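GMP reductase (Trypanosoma brucei brucei, PDB 6JIG) probably catalyses the irreversible NADPH-dependent deamination of GMP to IMP, helping to balance adenine and guanine nucleotides, and binds guanine nucleotides at its CBS domains as well. Local coordinates at residues 48-53 / 70-75; 129-134 / 142-147; 229-234 / 252-257. The protein carries 1 engineered substitution. All blocks are in the same frame, centred on the assembly; numbering follows the deposited sequence.

Contact 1: residues 48-53 / 70-75; sequences PIVASN and GGIGIL. With 5GP (guanosine-5'-monophosphate), chain B.
Val50 and Ile74 make the tight part of this contact: CG1 of Val50 lies 3.7 Å from CG1 of Ile74 and 3.8 Å from CG2 of Ile72. With CG1 anti to the backbone N (chi1 -178°), Val50 stands alongside Ile72, both side chains pointing the same way, while its CG2 also rests on CG2 of Ile72. On the other face, Ala51 CB lies over the CA of Gly73, which has no side chain to meet it, and Met62 and Met66 of helix 60-68 cover the alanine. These are the first two strands of the TIM barrel, parallel neighbours joined by the beta-alpha-beta crossover through helix 60-68. Ala51 N gives the short bond, 2.9 Å to Ile72 O; Ile74 N to Ala51 O is longer at 3.3 Å, and at the looser end Ile72 N to Ile49 O is weak. Regular backbone bonding stops after Ala51 O, but Asn53 stays close, its CA 3.1 Å from Ile74 O and its CB beside Ile74 CG2, with ND2 held by Asp259. The Ser52 side chain points away from strand 72-75, its OG bonded to O3' of the bound GMP at 2.8 Å.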
ATOM      1  N   PRO A  48      30.515 -20.062 -19.840  1.00 32.70           N
ATOM      2  CA  PRO A  48      29.461 -21.082 -19.852  1.00 30.83           C
ATOM      3  C   PRO A  48      28.040 -20.536 -19.945  1.00 34.43           C
ATOM      4  O   PRO A  48      27.148 -21.104 -19.318  1.00 36.44           O
ATOM      5  CB  PRO A  48      29.676 -21.818 -18.519  1.00 31.51           C
ATOM      6  CG  PRO A  48      30.342 -20.817 -17.628  1.00 35.60           C
ATOM      7  CD  PRO A  48      31.113 -19.867 -18.508  1.00 34.35           C
ATOM      8  N   ILE A  49      27.816 -19.467 -20.706  1.00 35.18           N
ATOM      9  CA  ILE A  49      26.540 -18.753 -20.747  1.00 35.47           C
ATOM     10  C   ILE A  49      25.904 -18.968 -22.116  1.00 33.53           C
ATOM     11  O   ILE A  49      26.533 -18.690 -23.144  1.00 33.79           O
ATOM     12  CB  ILE A  49      26.722 -17.245 -20.488  1.00 35.43           C
ATOM     13  CG1 ILE A  49      27.678 -16.985 -19.319  1.00 37.26           C
ATOM     14  CG2 ILE A  49      25.364 -16.586 -20.247  1.00 36.33           C
ATOM     15  CD1 ILE A  49      27.170 -17.492 -18.018  1.00 36.02           C
ATOM     16  N   VAL A  50      24.662 -19.444 -22.125  1.00 33.16           N
ATOM     17  CA  VAL A  50      23.892 -19.691 -23.341  1.00 34.81           C
ATOM     18  C   VAL A  50      22.626 -18.845 -23.273  1.00 38.06           C
ATOM     19  O   VAL A  50      21.871 -18.931 -22.294  1.00 34.79           O
ATOM     20  CB  VAL A  50      23.540 -21.178 -23.499  1.00 34.51           C
ATOM     21  CG1 VAL A  50      22.789 -21.418 -24.809  1.00 32.31           C
ATOM     22  CG2 VAL A  50      24.800 -22.047 -23.441  1.00 33.60           C
ATOM     23  N   ALA A  51      22.393 -18.023 -24.295  1.00 35.15           N
ATOM     24  CA  ALA A  51      21.143 -17.268 -24.355  1.00 36.36           C
ATOM     25  C   ALA A  51      19.988 -18.174 -24.761  1.00 36.96           C
ATOM     26  O   ALA A  51      20.099 -18.960 -25.704  1.00 35.36           O
ATOM     27  CB  ALA A  51      21.260 -16.102 -25.341  1.00 39.31           C
ATOM     28  N   SER A  52      18.865 -18.038 -24.059  1.00 34.94           N
ATOM     29  CA  SER A  52      17.722 -18.914 -24.256  1.00 33.32           C
ATOM     30  C   SER A  52      17.081 -18.722 -25.626  1.00 34.11           C
ATOM     31  O   SER A  52      16.913 -17.589 -26.091  1.00 36.35           O
ATOM     32  CB  SER A  52      16.667 -18.659 -23.181  1.00 35.24           C
ATOM     33  OG  SER A  52      15.554 -19.517 -23.358  1.00 35.96           O
ATOM     34  N   ASN A  53      16.670 -19.835 -26.236  1.00 34.00           N
ATOM     35  CA  ASN A  53      15.849 -19.836 -27.455  1.00 35.24           C
ATOM     36  C   ASN A  53      14.405 -19.465 -27.098  1.00 37.24           C
ATOM     37  O   ASN A  53      13.485 -20.280 -27.138  1.00 39.20           O
ATOM     38  CB  ASN A  53      15.914 -21.188 -28.152  1.00 33.57           C
ATOM     39  CG  ASN A  53      15.683 -22.361 -27.200  1.00 40.56           C
ATOM     40  OD1 ASN A  53      16.307 -22.451 -26.137  1.00 37.70           O
ATOM     41  ND2 ASN A  53      14.782 -23.265 -27.581  1.00 40.48           N
ATOM     42  N   GLY A  70      32.046 -14.819 -25.865  1.00 36.90           N
ATOM     43  CA  GLY A  70      32.613 -16.125 -25.616  1.00 33.21           C
ATOM     44  C   GLY A  70      31.608 -17.192 -25.248  1.00 36.08           C
ATOM     45  O   GLY A  70      32.016 -18.332 -24.983  1.00 34.48           O
ATOM     46  N   GLY A  71      30.322 -16.865 -25.241  1.00 33.46           N
ATOM     47  CA  GLY A  71      29.232 -17.819 -25.067  1.00 34.07           C
ATOM     48  C   GLY A  71      28.563 -18.126 -26.394  1.00 35.84           C
ATOM     49  O   GLY A  71      29.212 -18.149 -27.446  1.00 36.16           O
ATOM     50  N   ILE A  72      27.244 -18.311 -26.358  1.00 34.90           N
ATOM     51  CA  ILE A  72      26.494 -18.641 -27.572  1.00 33.62           C
ATOM     52  C   ILE A  72      25.026 -18.318 -27.336  1.00 38.03           C
ATOM     53  O   ILE A  72      24.553 -18.295 -26.191  1.00 35.32           O
ATOM     54  CB  ILE A  72      26.700 -20.125 -27.976  1.00 33.97           C
ATOM     55  CG1 ILE A  72      26.367 -20.348 -29.460  1.00 33.32           C
ATOM     56  CG2 ILE A  72      25.857 -21.085 -27.097  1.00 33.95           C
ATOM     57  CD1 ILE A  72      26.710 -21.736 -29.958  1.00 36.70           C
ATOM     58  N   GLY A  73      24.302 -18.045 -28.422  1.00 33.70           N
ATOM     59  CA  GLY A  73      22.854 -17.937 -28.383  1.00 34.55           C
ATOM     60  C   GLY A  73      22.236 -19.058 -29.199  1.00 37.05           C
ATOM     61  O   GLY A  73      22.835 -19.534 -30.169  1.00 37.13           O
ATOM     62  N   ILE A  74      21.040 -19.492 -28.793  1.00 34.15           N
ATOM     63  CA  ILE A  74      20.250 -20.476 -29.534  1.00 35.04           C
ATOM     64  C   ILE A  74      19.065 -19.742 -30.157  1.00 39.23           C
ATOM     65  O   ILE A  74      18.167 -19.269 -29.445  1.00 35.37           O
ATOM     66  CB  ILE A  74      19.767 -21.632 -28.648  1.00 35.06           C
ATOM     67  CG1 ILE A  74      20.916 -22.290 -27.888  1.00 35.08           C
ATOM     68  CG2 ILE A  74      19.017 -22.667 -29.493  1.00 36.14           C
ATOM     69  CD1 ILE A  74      22.066 -22.806 -28.781  1.00 34.41           C
ATOM     70  N   LEU A  75      19.053 -19.659 -31.484  1.00 34.49           N
ATOM     71  CA  LEU A  75      17.972 -18.989 -32.204  1.00 37.02           C
ATOM     72  C   LEU A  75      16.653 -19.739 -32.049  1.00 35.73           C
ATOM     73  O   LEU A  75      16.578 -20.948 -32.297  1.00 37.79           O
ATOM     74  CB  LEU A  75      18.324 -18.881 -33.688  1.00 39.12           C
ATOM     75  CG  LEU A  75      19.549 -18.025 -34.007  1.00 37.44           C
ATOM     76  CD1 LEU A  75      19.911 -18.138 -35.502  1.00 38.18           C
ATOM     77  CD2 LEU A  75      19.338 -16.570 -33.614  1.00 34.81           C
TER
HETATM   78  P   5GP B 601      14.576 -18.234 -17.122  1.00 39.22           P
HETATM   79  O1P 5GP B 601      14.166 -18.556 -15.694  1.00 38.83           O
HETATM   80  O2P 5GP B 601      13.768 -17.115 -17.747  1.00 39.72           O
HETATM   81  O3P 5GP B 601      16.065 -18.113 -17.328  1.00 38.41           O
HETATM   82  O5' 5GP B 601      14.204 -19.592 -17.875  1.00 39.27           O
HETATM   83  C5' 5GP B 601      14.152 -19.700 -19.289  1.00 38.25           C
HETATM   84  C4' 5GP B 601      13.781 -21.109 -19.706  1.00 37.98           C
HETATM   85  O4' 5GP B 601      12.382 -21.345 -19.424  1.00 40.93           O
HETATM   86  C3' 5GP B 601      13.894 -21.427 -21.191  1.00 38.54           C
HETATM   87  O3' 5GP B 601      15.231 -21.667 -21.615  1.00 36.04           O
HETATM   88  C2' 5GP B 601      12.948 -22.629 -21.357  1.00 40.55           C
HETATM   89  O2' 5GP B 601      13.574 -23.856 -21.007  1.00 41.32           O
HETATM   90  C1' 5GP B 601      11.890 -22.354 -20.285  1.00 40.90           C
HETATM   91  N9  5GP B 601      10.620 -21.887 -20.853  1.00 45.05           N
HETATM   92  C8  5GP B 601      10.427 -20.847 -21.680  1.00 46.66           C
HETATM   93  N7  5GP B 601       9.095 -20.757 -21.933  1.00 48.87           N
HETATM   94  C5  5GP B 601       8.477 -21.738 -21.231  1.00 49.64           C
HETATM   95  C6  5GP B 601       7.155 -22.133 -21.082  1.00 50.31           C
HETATM   96  O6  5GP B 601       6.256 -21.501 -21.673  1.00 50.91           O
HETATM   97  N1  5GP B 601       6.865 -23.186 -20.301  1.00 47.19           N
HETATM   98  C2  5GP B 601       7.825 -23.867 -19.658  1.00 47.37           C
HETATM   99  N2  5GP B 601       7.501 -24.921 -18.875  1.00 45.84           N
HETATM  100  N3  5GP B 601       9.124 -23.501 -19.770  1.00 43.14           N
HETATM  101  C4  5GP B 601       9.450 -22.446 -20.552  1.00 44.07           C

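Contact 2: residues 129-134 / 142-147; sequences CLLVVN and LGIITR. With 5GP (guanosine-5'-monophosphate), chain C.
Cys129 and Ile144 meet through SG and CD1, 3.8 Å apart, right beside the GMP bound in the CBS region. The sulfur sits between the backbone N and carbonyl carbon of Cys129 (chi1 87°), which brings it within 3.3 Å of the guanine N2. The same amino group gives a weak, bent hydrogen bond to Cys129 O. Ile144 is extended, and its outer carbons run from Leu131 CD2 to the cysteine, so Cys129, Leu131 and Ile144 form one apolar patch; Leu203 and Leu206 of strand 203-208 and Met169 close over it. The opposite face carries Leu130, Val132 and Ile145. There Ile145 CG2 lies 4.0 Å from Leu130 CB, and Val159 of helix 159-162 packs on both Val132 and Ile145.

What sets these side chains in place is a beta hairpin. Leu130 and Ile145 are a hydrogen-bonded antiparallel pair with two nearly straight bonds, Leu130 N to Ile145 O at 2.9 Å and Ile145 N to Leu130 O at 3.0 Å. Further along comes a classic beta bulge: Leu142 and Gly143 both face Val132, whose O accepts from Leu142 N at 2.7 Å and from Gly143 N at 3.2 Å. Val132 N reaches Gly143 O from well above the carbonyl plane. At this end Leu142 lays CD1 against the backbone of Asn134, whose OD1 is bonded to Lys140 N within the turn. On the far side of strand 129-133, Arg103 and Ile105 pair with Leu131.

Across the hairpin, then, the side-chain packing is apolar and the polar grip is backbone to backbone. Since the contact offers N2 just that weak bond and a nearby sulfur, most of the polar hold on the nucleotide probably comes from its hydrogen bonds to Asp211, Ser210, Arg103, Ala94 and Arg93.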
ATOM      1  N   CYS A 129      32.123  -1.367 -47.058  1.00 48.19           N
ATOM      2  CA  CYS A 129      32.648  -1.094 -48.376  1.00 47.34           C
ATOM      3  C   CYS A 129      31.901  -1.954 -49.380  1.00 45.30           C
ATOM      4  O   CYS A 129      31.274  -2.959 -49.032  1.00 47.68           O
ATOM      5  CB  CYS A 129      34.174  -1.310 -48.404  1.00 47.01           C
ATOM      6  SG  CYS A 129      34.707  -2.981 -48.737  1.00 51.18           S
ATOM      7  N   LEU A 130      31.902  -1.499 -50.627  1.00 45.30           N
ATOM      8  CA  LEU A 130      31.403  -2.268 -51.752  1.00 44.80           C
ATOM      9  C   LEU A 130      32.521  -2.369 -52.774  1.00 47.36           C
ATOM     10  O   LEU A 130      33.191  -1.374 -53.067  1.00 47.10           O
ATOM     11  CB  LEU A 130      30.172  -1.609 -52.402  1.00 44.84           C
ATOM     12  CG  LEU A 130      28.989  -1.196 -51.523  1.00 48.22           C
ATOM     13  CD1 LEU A 130      27.989  -0.372 -52.340  1.00 47.80           C
ATOM     14  CD2 LEU A 130      28.308  -2.422 -50.913  1.00 44.25           C
ATOM     15  N   LEU A 131      32.741  -3.569 -53.303  1.00 46.22           N
ATOM     16  CA  LEU A 131      33.728  -3.749 -54.358  1.00 47.00           C
ATOM     17  C   LEU A 131      33.076  -3.429 -55.696  1.00 47.25           C
ATOM     18  O   LEU A 131      31.969  -3.892 -55.982  1.00 45.72           O
ATOM     19  CB  LEU A 131      34.298  -5.168 -54.331  1.00 44.36           C
ATOM     20  CG  LEU A 131      34.981  -5.312 -52.963  1.00 50.17           C
ATOM     21  CD1 LEU A 131      34.835  -6.699 -52.353  1.00 47.93           C
ATOM     22  CD2 LEU A 131      36.439  -4.854 -53.002  1.00 48.24           C
ATOM     23  N   VAL A 132      33.745  -2.604 -56.491  1.00 47.99           N
ATOM     24  CA  VAL A 132      33.230  -2.207 -57.796  1.00 50.36           C
ATOM     25  C   VAL A 132      33.693  -3.236 -58.817  1.00 48.19           C
ATOM     26  O   VAL A 132      34.893  -3.492 -58.949  1.00 51.50           O
ATOM     27  CB  VAL A 132      33.703  -0.795 -58.176  1.00 49.76           C
ATOM     28  CG1 VAL A 132      33.054  -0.354 -59.480  1.00 51.41           C
ATOM     29  CG2 VAL A 132      33.374   0.177 -57.057  1.00 49.14           C
ATOM     30  N   VAL A 133      32.740  -3.842 -59.523  1.00 47.06           N
ATOM     31  CA  VAL A 133      33.025  -4.895 -60.486  1.00 50.95           C
ATOM     32  C   VAL A 133      32.314  -4.569 -61.794  1.00 54.46           C
ATOM     33  O   VAL A 133      31.366  -3.780 -61.838  1.00 54.02           O
ATOM     34  CB  VAL A 133      32.604  -6.295 -59.981  1.00 50.55           C
ATOM     35  CG1 VAL A 133      33.313  -6.639 -58.654  1.00 50.45           C
ATOM     36  CG2 VAL A 133      31.093  -6.379 -59.838  1.00 51.51           C
ATOM     37  N   ASN A 134      32.778  -5.206 -62.873  1.00 54.21           N
ATOM     38  CA  ASN A 134      32.268  -4.858 -64.197  1.00 57.36           C
ATOM     39  C   ASN A 134      30.823  -5.309 -64.380  1.00 57.55           C
ATOM     40  O   ASN A 134      29.998  -4.559 -64.918  1.00 58.15           O
ATOM     41  CB  ASN A 134      33.184  -5.432 -65.283  1.00 57.71           C
ATOM     42  CG  ASN A 134      33.113  -6.940 -65.383  1.00 61.56           C
ATOM     43  OD1 ASN A 134      32.797  -7.630 -64.410  1.00 60.59           O
ATOM     44  ND2 ASN A 134      33.414  -7.464 -66.562  1.00 61.21           N
ATOM     45  N   LEU A 142      37.102  -3.825 -60.404  1.00 52.45           N
ATOM     46  CA  LEU A 142      37.506  -2.536 -60.954  1.00 53.33           C
ATOM     47  C   LEU A 142      37.971  -1.550 -59.897  1.00 54.64           C
ATOM     48  O   LEU A 142      38.729  -0.626 -60.216  1.00 52.45           O
ATOM     49  CB  LEU A 142      36.353  -1.901 -61.738  1.00 51.51           C
ATOM     50  CG  LEU A 142      35.617  -2.826 -62.706  1.00 54.15           C
ATOM     51  CD1 LEU A 142      34.456  -2.105 -63.380  1.00 53.53           C
ATOM     52  CD2 LEU A 142      36.569  -3.418 -63.742  1.00 57.46           C
ATOM     53  N   GLY A 143      37.532  -1.714 -58.655  1.00 50.97           N
ATOM     54  CA  GLY A 143      37.915  -0.788 -57.612  1.00 50.42           C
ATOM     55  C   GLY A 143      37.070  -1.012 -56.375  1.00 50.13           C
ATOM     56  O   GLY A 143      36.397  -2.034 -56.239  1.00 47.01           O
ATOM     57  N   ILE A 144      37.101  -0.027 -55.489  1.00 48.23           N
ATOM     58  CA  ILE A 144      36.450  -0.150 -54.193  1.00 46.99           C
ATOM     59  C   ILE A 144      35.873   1.201 -53.799  1.00 50.98           C
ATOM     60  O   ILE A 144      36.467   2.251 -54.075  1.00 51.62           O
ATOM     61  CB  ILE A 144      37.440  -0.683 -53.132  1.00 45.66           C
ATOM     62  CG1 ILE A 144      36.709  -1.058 -51.838  1.00 46.68           C
ATOM     63  CG2 ILE A 144      38.556   0.318 -52.870  1.00 47.12           C
ATOM     64  CD1 ILE A 144      37.610  -1.682 -50.807  1.00 45.01           C
ATOM     65  N   ILE A 145      34.706   1.179 -53.161  1.00 48.25           N
ATOM     66  CA  ILE A 145      34.062   2.396 -52.688  1.00 50.33           C
ATOM     67  C   ILE A 145      33.590   2.188 -51.253  1.00 50.52           C
ATOM     68  O   ILE A 145      33.027   1.140 -50.912  1.00 48.73           O
ATOM     69  CB  ILE A 145      32.903   2.816 -53.625  1.00 50.62           C
ATOM     70  CG1 ILE A 145      32.434   4.241 -53.317  1.00 51.57           C
ATOM     71  CG2 ILE A 145      31.769   1.810 -53.586  1.00 48.92           C
ATOM     72  CD1 ILE A 145      31.780   4.920 -54.502  1.00 53.26           C
ATOM     73  N   THR A 146      33.837   3.188 -50.412  1.00 48.35           N
ATOM     74  CA  THR A 146      33.588   3.145 -48.977  1.00 48.67           C
ATOM     75  C   THR A 146      32.634   4.262 -48.578  1.00 50.29           C
ATOM     76  O   THR A 146      32.368   5.187 -49.351  1.00 50.67           O
ATOM     77  CB  THR A 146      34.899   3.287 -48.200  1.00 51.23           C
ATOM     78  OG1 THR A 146      35.402   4.617 -48.384  1.00 51.17           O
ATOM     79  CG2 THR A 146      35.930   2.294 -48.719  1.00 50.52           C
ATOM     80  N   ARG A 147      32.114   4.169 -47.346  1.00 51.52           N
ATOM     81  CA  ARG A 147      31.273   5.244 -46.821  1.00 54.83           C
ATOM     82  C   ARG A 147      32.024   6.567 -46.831  1.00 53.48           C
ATOM     83  O   ARG A 147      31.440   7.621 -47.112  1.00 54.35           O
ATOM     84  CB  ARG A 147      30.803   4.927 -45.395  1.00 54.66           C
ATOM     85  CG  ARG A 147      29.595   4.021 -45.311  1.00 55.53           C
ATOM     86  CD  ARG A 147      29.086   3.891 -43.878  1.00 58.24           C
ATOM     87  NE  ARG A 147      27.821   3.155 -43.824  1.00 61.18           N
ATOM     88  CZ  ARG A 147      27.736   1.827 -43.833  1.00 58.55           C
ATOM     89  NH1 ARG A 147      28.848   1.104 -43.896  1.00 60.65           N
ATOM     90  NH2 ARG A 147      26.553   1.222 -43.782  1.00 55.07           N
TER
HETATM   91  P   5GP C 602      33.422  -2.112 -41.822  1.00 71.80           P
HETATM   92  O1P 5GP C 602      34.830  -1.718 -41.436  1.00 64.00           O
HETATM   93  O2P 5GP C 602      33.275  -2.616 -43.242  1.00 55.04           O
HETATM   94  O3P 5GP C 602      32.295  -1.283 -41.236  1.00 66.18           O
HETATM   95  O5' 5GP C 602      33.208  -3.506 -41.105  1.00 57.91           O
HETATM   96  C5' 5GP C 602      33.001  -4.637 -41.918  1.00 49.09           C
HETATM   97  C4' 5GP C 602      32.383  -5.761 -41.151  1.00 45.59           C
HETATM   98  O4' 5GP C 602      31.248  -6.249 -41.930  1.00 41.27           O
HETATM   99  C3' 5GP C 602      33.340  -6.939 -40.991  1.00 44.94           C
HETATM  100  O3' 5GP C 602      33.129  -7.602 -39.744  1.00 40.68           O
HETATM  101  C2' 5GP C 602      32.957  -7.831 -42.167  1.00 41.24           C
HETATM  102  O2' 5GP C 602      33.305  -9.192 -42.042  1.00 41.83           O
HETATM  103  C1' 5GP C 602      31.445  -7.611 -42.241  1.00 42.80           C
HETATM  104  N9  5GP C 602      30.913  -7.895 -43.571  1.00 41.02           N
HETATM  105  C8  5GP C 602      30.100  -8.924 -43.855  1.00 40.99           C
HETATM  106  N7  5GP C 602      29.847  -8.944 -45.175  1.00 41.40           N
HETATM  107  C5  5GP C 602      30.542  -7.926 -45.740  1.00 42.18           C
HETATM  108  C6  5GP C 602      30.661  -7.478 -47.048  1.00 41.58           C
HETATM  109  O6  5GP C 602      30.049  -8.064 -47.965  1.00 43.30           O
HETATM  110  N1  5GP C 602      31.434  -6.419 -47.313  1.00 41.70           N
HETATM  111  C2  5GP C 602      32.092  -5.777 -46.335  1.00 43.30           C
HETATM  112  N2  5GP C 602      32.864  -4.709 -46.666  1.00 43.02           N
HETATM  113  N3  5GP C 602      31.992  -6.186 -45.033  1.00 43.20           N
HETATM  114  C4  5GP C 602      31.221  -7.264 -44.723  1.00 42.29           C

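Contact 3: residues 229-234 / 252-257; sequences LLVGAA and GADVLV
Strands 232-234 and 255-257 run parallel, their axes 4.7 Å apart at closest and inclined by 25°, with Ala233 N bonded to Val255 O at 3.2 Å and Val257 N to Ala233 O at 2.9 Å. Ahead of them Asp254 and Val231 grip each other twice. Asp254 N meets Val231 O at 2.9 Å, nearly in line with the carbonyl, and Asp254 OD2 takes Val231 N, also at 2.9 Å, on its anti lone pair. With CG anti to the carbonyl carbon (chi1 -63°), the carboxylate lies on the same side as Asp254 N, and both can reach the Val231 backbone. Leu230 crosses it at about a right angle, CD2 lying 3.4 Å from Asp254 CG. Lys92 makes a salt bridge to the same OD2, which probably stabilises the ionised carboxylate. Deeper in, Val255 CG2 packs directly on the glycine backbone, 3.7 Å from Gly232 CA. Ala233 and Leu256 turn to the other face, where Leu248 of helix 239-251 touches both. Strand 232-235, helix 239-251 and strand 255-259 are the third strand, the following helix and the fourth strand of a TIM barrel, a beta-alpha-beta crossover of its wall.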
ATOM      1  N   LEU A 229      31.048 -15.970 -36.149  1.00 37.42           N
ATOM      2  CA  LEU A 229      30.509 -16.227 -34.813  1.00 35.52           C
ATOM      3  C   LEU A 229      29.728 -17.539 -34.759  1.00 35.62           C
ATOM      4  O   LEU A 229      28.954 -17.860 -35.664  1.00 35.30           O
ATOM      5  CB  LEU A 229      29.610 -15.067 -34.381  1.00 33.91           C
ATOM      6  CG  LEU A 229      30.370 -13.740 -34.214  1.00 38.50           C
ATOM      7  CD1 LEU A 229      29.397 -12.572 -34.030  1.00 40.81           C
ATOM      8  CD2 LEU A 229      31.327 -13.828 -33.040  1.00 37.91           C
ATOM      9  N   LEU A 230      29.938 -18.298 -33.680  1.00 36.53           N
ATOM     10  CA  LEU A 230      29.178 -19.516 -33.428  1.00 37.01           C
ATOM     11  C   LEU A 230      27.730 -19.185 -33.088  1.00 35.28           C
ATOM     12  O   LEU A 230      27.443 -18.171 -32.448  1.00 36.86           O
ATOM     13  CB  LEU A 230      29.772 -20.297 -32.255  1.00 36.61           C
ATOM     14  CG  LEU A 230      30.995 -21.204 -32.333  1.00 42.34           C
ATOM     15  CD1 LEU A 230      31.056 -21.989 -31.004  1.00 44.10           C
ATOM     16  CD2 LEU A 230      30.932 -22.142 -33.509  1.00 40.05           C
ATOM     17  N   VAL A 231      26.819 -20.058 -33.502  1.00 35.66           N
ATOM     18  CA  VAL A 231      25.398 -19.869 -33.198  1.00 37.33           C
ATOM     19  C   VAL A 231      24.666 -21.196 -33.369  1.00 37.63           C
ATOM     20  O   VAL A 231      24.951 -21.971 -34.289  1.00 37.54           O
ATOM     21  CB  VAL A 231      24.792 -18.743 -34.073  1.00 34.92           C
ATOM     22  CG1 VAL A 231      24.895 -19.084 -35.583  1.00 37.02           C
ATOM     23  CG2 VAL A 231      23.349 -18.463 -33.668  1.00 35.23           C
ATOM     24  N   GLY A 232      23.715 -21.459 -32.467  1.00 35.53           N
ATOM     25  CA  GLY A 232      22.857 -22.618 -32.558  1.00 34.69           C
ATOM     26  C   GLY A 232      21.432 -22.230 -32.928  1.00 34.70           C
ATOM     27  O   GLY A 232      21.070 -21.055 -32.995  1.00 34.94           O
ATOM     28  N   ALA A 233      20.619 -23.254 -33.171  1.00 34.24           N
ATOM     29  CA  ALA A 233      19.233 -23.049 -33.559  1.00 34.83           C
ATOM     30  C   ALA A 233      18.378 -24.188 -33.028  1.00 37.44           C
ATOM     31  O   ALA A 233      18.808 -25.348 -33.033  1.00 35.86           O
ATOM     32  CB  ALA A 233      19.105 -22.948 -35.087  1.00 36.84           C
ATOM     33  N   ALA A 234      17.169 -23.844 -32.558  1.00 34.51           N
ATOM     34  CA  ALA A 234      16.222 -24.806 -32.020  1.00 37.01           C
ATOM     35  C   ALA A 234      15.326 -25.355 -33.124  1.00 34.36           C
ATOM     36  O   ALA A 234      14.995 -24.652 -34.082  1.00 37.15           O
ATOM     37  CB  ALA A 234      15.346 -24.168 -30.939  1.00 36.86           C
ATOM     38  N   GLY A 252      24.244 -22.569 -41.743  1.00 39.90           N
ATOM     39  CA  GLY A 252      25.467 -22.403 -40.984  1.00 39.07           C
ATOM     40  C   GLY A 252      25.358 -22.747 -39.507  1.00 39.23           C
ATOM     41  O   GLY A 252      26.324 -22.538 -38.765  1.00 38.78           O
ATOM     42  N   ALA A 253      24.201 -23.259 -39.069  1.00 39.12           N
ATOM     43  CA  ALA A 253      24.018 -23.639 -37.664  1.00 38.67           C
ATOM     44  C   ALA A 253      25.177 -24.505 -37.195  1.00 38.64           C
ATOM     45  O   ALA A 253      25.533 -25.493 -37.842  1.00 39.56           O
ATOM     46  CB  ALA A 253      22.699 -24.400 -37.485  1.00 35.40           C
ATOM     47  N   ASP A 254      25.769 -24.130 -36.070  1.00 35.27           N
ATOM     48  CA  ASP A 254      26.882 -24.882 -35.517  1.00 37.15           C
ATOM     49  C   ASP A 254      26.437 -26.021 -34.611  1.00 39.96           C
ATOM     50  O   ASP A 254      27.186 -26.990 -34.439  1.00 39.07           O
ATOM     51  CB  ASP A 254      27.805 -23.933 -34.757  1.00 37.36           C
ATOM     52  CG  ASP A 254      28.414 -22.891 -35.667  1.00 41.59           C
ATOM     53  OD1 ASP A 254      29.239 -23.300 -36.514  1.00 40.52           O
ATOM     54  OD2 ASP A 254      28.056 -21.686 -35.570  1.00 36.96           O
ATOM     55  N   VAL A 255      25.243 -25.911 -34.024  1.00 38.44           N
ATOM     56  CA  VAL A 255      24.602 -26.986 -33.271  1.00 37.29           C
ATOM     57  C   VAL A 255      23.107 -26.849 -33.476  1.00 33.84           C
ATOM     58  O   VAL A 255      22.590 -25.758 -33.745  1.00 35.28           O
ATOM     59  CB  VAL A 255      24.910 -26.963 -31.747  1.00 37.14           C
ATOM     60  CG1 VAL A 255      26.368 -27.219 -31.474  1.00 41.06           C
ATOM     61  CG2 VAL A 255      24.490 -25.635 -31.125  1.00 39.30           C
ATOM     62  N   LEU A 256      22.408 -27.963 -33.344  1.00 35.50           N
ATOM     63  CA  LEU A 256      20.956 -27.957 -33.319  1.00 36.91           C
ATOM     64  C   LEU A 256      20.490 -28.326 -31.917  1.00 35.17           C
ATOM     65  O   LEU A 256      21.115 -29.145 -31.238  1.00 35.83           O
ATOM     66  CB  LEU A 256      20.373 -28.957 -34.318  1.00 33.55           C
ATOM     67  CG  LEU A 256      20.615 -28.657 -35.795  1.00 38.40           C
ATOM     68  CD1 LEU A 256      20.117 -29.816 -36.630  1.00 37.19           C
ATOM     69  CD2 LEU A 256      19.922 -27.362 -36.188  1.00 34.05           C
ATOM     70  N   VAL A 257      19.377 -27.736 -31.493  1.00 33.97           N
ATOM     71  CA  VAL A 257      18.809 -28.021 -30.177  1.00 33.85           C
ATOM     72  C   VAL A 257      17.387 -28.525 -30.377  1.00 31.72           C
ATOM     73  O   VAL A 257      16.494 -27.746 -30.731  1.00 37.32           O
ATOM     74  CB  VAL A 257      18.830 -26.796 -29.255  1.00 36.43           C
ATOM     75  CG1 VAL A 257      18.242 -27.160 -27.877  1.00 35.18           C
ATOM     76  CG2 VAL A 257      20.251 -26.222 -29.139  1.00 34.85           C
TER

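In the fold
Contacts 1 and 3 belong to one barrel wall, their centres 10 Å apart. Strands 72-75 and 232-235 are neighbours, probably joined by backbone bonds from Leu75 N to Gly232 O (2.9 Å) and Ala234 N to Leu75 O (3.0 Å), so the two pairs form four successive strands. Asn53 also packs on Ala234. Contact 1 reaches the GMP in the barrel directly through Ser52, and strand 255-259 leads on to Asp259, a predicted NAD-binding residue hydrogen-bonded to Asn53 of contact 1. Contact 2 stands apart in the CBS region, its centre 36 Å from that of contact 1 and its nearest atoms about 17 Å from contact 3, and serves a separate GMP in a site also used by GTP.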